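Side-chain contacts in bifunctional cytochrome P450/NADPH--P450 reductase (Deinococcus aerius, PDB 7F3H), which probably inserts oxygen at a haem centre to hydroxylate organic substrates, with electrons from NADPH passed on by a reductase fused to the P450 domain: residues H286-V289 and L290-Y294; A293-E296 and V297-L301. One frame throughout, in Å; residues are numbered along the deposited sequence.

Both contacts lie on one helix, 287-300, the J helix of the cytochrome P450 fold, which follows directly on the long helix 254-285. Contact 1 covers its first turns and contact 2 its last, overlapping at A293 and Y294, so that together they run through the helix from end to end. Their centres are about 11 Å apart and sit about 24 Å and 27 Å from the centre of the chain, on the same side of it. Inward-facing residues pack on helices 317-329 and 408-425, and the hydroxyl of Y294 is hydrogen-bonded to F426 and L428. The contacts thus describe a peripheral helix packed against the body of the domain.

Contact 1. Residues H286-V289 and L290-Y294; sequences HPHV and LAQAY
H288 carries CG opposite its own backbone N (chi1 -175°), while Q292, one turn later, keeps CG beside its N and opposite the carbonyl carbon (chi1 -68°), and these torsions bring imidazole and amide near each other at the start of helix 287-300, the J helix of the P450 fold. The Q292 chain runs extended beyond CG and leaves OE1 3.9 Å from H288 ND1, a loose approach with ring and amide planes inclined by 38°. The same oxygen is 3.9 Å from V289 CA, so the amide lies back along the preceding turn. The backbone joins the same two residues, Q292 N donating to H288 O at 3.0 Å. The next bond, A293 N to V289 O (3.0 Å), has its donor in the carbonyl plane, and A291 N reaches P287 O at 2.9 Å. The helix begins more loosely: the carbonyl O of the N-cap residue H286 takes two weak bonds, from V289 N and from L290 N, the latter 3.4 Å away. H286 turns its ring elsewhere, ND1 bonding to L282 O and the imidazole stacking with F377. V289 packs on I321, F377 and I379, L290 meets L423 of helix 408-425, and A293 touches both L423 and I321. On the exposed side, the small A291 leaves its CB 3.3 Å from H288 O.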
loop_
_atom_site.group_PDB
_atom_site.type_symbol
_atom_site.label_atom_id
_atom_site.label_comp_id
_atom_site.label_asym_id
_atom_site.label_seq_id
_atom_site.Cartn_x
_atom_site.Cartn_y
_atom_site.Cartn_z
ATOM N N HIS A 286 -9.014 -2.252 -19.917
ATOM C CA HIS A 286 -10.408 -1.802 -20.012
ATOM C C HIS A 286 -10.423 -0.408 -20.633
ATOM O O HIS A 286 -10.665 0.608 -19.950
ATOM C CB HIS A 286 -11.090 -1.825 -18.644
ATOM C CG HIS A 286 -11.079 -3.175 -17.994
ATOM N ND1 HIS A 286 -10.030 -3.618 -17.206
ATOM C CD2 HIS A 286 -11.985 -4.187 -18.025
ATOM C CE1 HIS A 286 -10.298 -4.841 -16.776
ATOM N NE2 HIS A 286 -11.475 -5.210 -17.263
ATOM N N PRO A 287 -10.102 -0.320 -21.923
ATOM C CA PRO A 287 -9.830 0.995 -22.532
ATOM C C PRO A 287 -11.051 1.917 -22.635
ATOM O O PRO A 287 -10.868 3.124 -22.843
ATOM C CB PRO A 287 -9.251 0.630 -23.911
ATOM C CG PRO A 287 -9.839 -0.706 -24.236
ATOM C CD PRO A 287 -10.052 -1.419 -22.904
ATOM N N HIS A 288 -12.282 1.410 -22.512
ATOM C CA HIS A 288 -13.415 2.329 -22.470
ATOM C C HIS A 288 -13.353 3.185 -21.211
ATOM O O HIS A 288 -13.612 4.403 -21.255
ATOM C CB HIS A 288 -14.729 1.552 -22.549
ATOM C CG HIS A 288 -15.942 2.428 -22.626
ATOM N ND1 HIS A 288 -16.927 2.420 -21.657
ATOM C CD2 HIS A 288 -16.324 3.348 -23.547
ATOM C CE1 HIS A 288 -17.864 3.294 -21.982
ATOM N NE2 HIS A 288 -17.522 3.868 -23.124
ATOM N N VAL A 289 -12.951 2.573 -20.095
ATOM C CA VAL A 289 -12.727 3.326 -18.863
ATOM C C VAL A 289 -11.667 4.388 -19.089
ATOM O O VAL A 289 -11.826 5.552 -18.687
ATOM C CB VAL A 289 -12.303 2.374 -17.728
ATOM C CG1 VAL A 289 -12.294 3.089 -16.406
ATOM C CG2 VAL A 289 -13.176 1.142 -17.710
ATOM N N LEU A 290 -10.578 4.000 -19.751
ATOM C CA LEU A 290 -9.521 4.946 -20.081
ATOM C C LEU A 290 -10.074 6.087 -20.914
ATOM O O LEU A 290 -9.674 7.237 -20.727
ATOM C CB LEU A 290 -8.375 4.236 -20.822
ATOM C CG LEU A 290 -7.175 5.085 -21.260
ATOM C CD1 LEU A 290 -6.565 5.859 -20.055
ATOM C CD2 LEU A 290 -6.077 4.229 -21.988
ATOM N N ALA A 291 -11.001 5.796 -21.831
ATOM C CA ALA A 291 -11.596 6.860 -22.645
ATOM C C ALA A 291 -12.323 7.870 -21.768
ATOM O O ALA A 291 -12.171 9.088 -21.937
ATOM C CB ALA A 291 -12.547 6.273 -23.701
ATOM N N GLN A 292 -13.132 7.362 -20.830
ATOM C CA GLN A 292 -13.859 8.236 -19.903
ATOM C C GLN A 292 -12.905 9.092 -19.081
ATOM O O GLN A 292 -13.170 10.275 -18.825
ATOM C CB GLN A 292 -14.714 7.407 -18.948
ATOM C CG GLN A 292 -15.899 6.679 -19.553
ATOM C CD GLN A 292 -16.564 5.778 -18.516
ATOM O OE1 GLN A 292 -16.358 4.563 -18.496
ATOM N NE2 GLN A 292 -17.338 6.384 -17.624
ATOM N N ALA A 293 -11.782 8.506 -18.651
ATOM C CA ALA A 293 -10.809 9.277 -17.874
ATOM C C ALA A 293 -10.133 10.368 -18.722
ATOM O O ALA A 293 -9.874 11.484 -18.233
ATOM C CB ALA A 293 -9.777 8.340 -17.253
ATOM N N TYR A 294 -9.781 10.053 -19.968
ATOM C CA TYR A 294 -9.267 11.090 -20.857
ATOM C C TYR A 294 -10.279 12.235 -21.017
ATOM O O TYR A 294 -9.905 13.419 -21.070
ATOM C CB TYR A 294 -8.923 10.486 -22.212
ATOM C CG TYR A 294 -7.546 9.843 -22.375
ATOM C CD1 TYR A 294 -6.382 10.522 -22.040
ATOM C CD2 TYR A 294 -7.420 8.589 -22.983
ATOM C CE1 TYR A 294 -5.130 9.939 -22.256
ATOM C CE2 TYR A 294 -6.215 8.020 -23.202
ATOM C CZ TYR A 294 -5.066 8.680 -22.846
ATOM O OH TYR A 294 -3.859 8.056 -23.092
#

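Contact 2. Residues A293-E296 and V297-L301; sequences AYAE and VDRLL
D298 and Y294 meet through the backbone and through the aspartate head: D298 N donates to Y294 O at 2.9 Å, and the carboxyl carbon CG lies 3.0 Å from that same oxygen. Having CG beside its own N (chi1 -60°) folds the carboxylate back over the preceding turn, close to a carbonyl that cannot donate to it. Its oxygens find their donors in the C-terminal part of the chain, OD2 in a salt bridge with R456 and a hydrogen bond from F462 N, OD1 in a salt bridge with R461, whose NH2 also binds L301 O just past the helix. With an alanine at D298, both arginines would probably be left without this carboxylate mate, and the F462 N-H without its acceptor. E296, likewise a buried residue, ties this last part of the P450 J helix to the start of helix 317-329, the K helix: OE1 accepts from D316 N and V317 N, and OE2 from I318 N, where the negative group probably also gains from the helix's N-terminal polarity. R299 bends at chi3 (49°), swinging its guanidinium back along the helix so that one face lies over E296 CA, 3.3 Å from NH2, with A295 O over the same face, both set toward the rim of the group. NH2 stays 4.3 Å from E296 OE1, beyond salt-bridge distance though of helpful sign. Alongside, E296 and L300 point the same way, CG to CD1 at 4.2 Å. Deeper in, V297 packs toward helices 317-329 and 408-425, its CG2 resting 3.3 Å from A293 O.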
loop_
_atom_site.group_PDB
_atom_site.type_symbol
_atom_site.label_atom_id
_atom_site.label_comp_id
_atom_site.label_asym_id
_atom_site.label_seq_id
_atom_site.Cartn_x
_atom_site.Cartn_y
_atom_site.Cartn_z
ATOM N N ALA A 293 -11.782 8.506 -18.651
ATOM C CA ALA A 293 -10.809 9.277 -17.874
ATOM C C ALA A 293 -10.133 10.368 -18.722
ATOM O O ALA A 293 -9.874 11.484 -18.233
ATOM C CB ALA A 293 -9.777 8.340 -17.253
ATOM N N TYR A 294 -9.781 10.053 -19.968
ATOM C CA TYR A 294 -9.267 11.090 -20.857
ATOM C C TYR A 294 -10.279 12.235 -21.017
ATOM O O TYR A 294 -9.905 13.419 -21.070
ATOM C CB TYR A 294 -8.923 10.486 -22.212
ATOM C CG TYR A 294 -7.546 9.843 -22.375
ATOM C CD1 TYR A 294 -6.382 10.522 -22.040
ATOM C CD2 TYR A 294 -7.420 8.589 -22.983
ATOM C CE1 TYR A 294 -5.130 9.939 -22.256
ATOM C CE2 TYR A 294 -6.215 8.020 -23.202
ATOM C CZ TYR A 294 -5.066 8.680 -22.846
ATOM O OH TYR A 294 -3.859 8.056 -23.092
ATOM N N ALA A 295 -11.561 11.892 -21.148
ATOM C CA ALA A 295 -12.606 12.910 -21.259
ATOM C C ALA A 295 -12.643 13.813 -20.022
ATOM O O ALA A 295 -12.780 15.040 -20.134
ATOM C CB ALA A 295 -13.964 12.236 -21.484
ATOM N N GLU A 296 -12.585 13.213 -18.830
ATOM C CA GLU A 296 -12.567 13.998 -17.593
ATOM C C GLU A 296 -11.364 14.947 -17.562
ATOM O O GLU A 296 -11.500 16.146 -17.264
ATOM C CB GLU A 296 -12.576 13.042 -16.403
ATOM C CG GLU A 296 -12.263 13.639 -15.072
ATOM C CD GLU A 296 -12.805 12.781 -13.923
ATOM O OE1 GLU A 296 -13.984 12.974 -13.513
ATOM O OE2 GLU A 296 -12.052 11.906 -13.428
ATOM N N VAL A 297 -10.174 14.414 -17.878
ATOM C CA VAL A 297 -8.936 15.198 -17.883
ATOM C C VAL A 297 -9.040 16.378 -18.845
ATOM O O VAL A 297 -8.592 17.490 -18.537
ATOM C CB VAL A 297 -7.741 14.282 -18.236
ATOM C CG1 VAL A 297 -6.541 15.079 -18.644
ATOM C CG2 VAL A 297 -7.399 13.381 -17.075
ATOM N N ASP A 298 -9.617 16.152 -20.026
ATOM C CA ASP A 298 -9.714 17.223 -21.015
ATOM C C ASP A 298 -10.778 18.235 -20.614
ATOM O O ASP A 298 -10.611 19.437 -20.835
ATOM C CB ASP A 298 -10.002 16.621 -22.399
ATOM C CG ASP A 298 -8.891 15.658 -22.865
ATOM O OD1 ASP A 298 -7.810 15.619 -22.222
ATOM O OD2 ASP A 298 -9.102 14.919 -23.856
ATOM N N ARG A 299 -11.824 17.768 -19.930
ATOM C CA ARG A 299 -12.823 18.669 -19.375
ATOM C C ARG A 299 -12.192 19.607 -18.356
ATOM O O ARG A 299 -12.417 20.821 -18.399
ATOM C CB ARG A 299 -13.932 17.839 -18.745
ATOM C CG ARG A 299 -15.114 18.601 -18.274
ATOM C CD ARG A 299 -16.319 17.675 -18.123
ATOM N NE ARG A 299 -16.081 16.435 -17.378
ATOM C CZ ARG A 299 -16.071 15.218 -17.940
ATOM N NH1 ARG A 299 -16.268 15.081 -19.257
ATOM N NH2 ARG A 299 -15.878 14.131 -17.184
ATOM N N LEU A 300 -11.344 19.076 -17.481
ATOM C CA LEU A 300 -10.840 19.868 -16.372
ATOM C C LEU A 300 -9.515 20.563 -16.653
ATOM O O LEU A 300 -9.234 21.587 -16.027
ATOM C CB LEU A 300 -10.673 18.987 -15.144
ATOM C CG LEU A 300 -11.985 18.578 -14.515
ATOM C CD1 LEU A 300 -11.691 17.478 -13.499
ATOM C CD2 LEU A 300 -12.608 19.803 -13.862
ATOM N N LEU A 301 -8.660 20.007 -17.518
ATOM C CA LEU A 301 -7.347 20.584 -17.816
ATOM C C LEU A 301 -7.115 20.760 -19.306
ATOM O O LEU A 301 -6.268 20.071 -19.895
ATOM C CB LEU A 301 -6.228 19.721 -17.243
ATOM C CG LEU A 301 -6.096 19.625 -15.724
ATOM C CD1 LEU A 301 -4.954 18.662 -15.425
ATOM C CD2 LEU A 301 -5.874 21.001 -15.059
#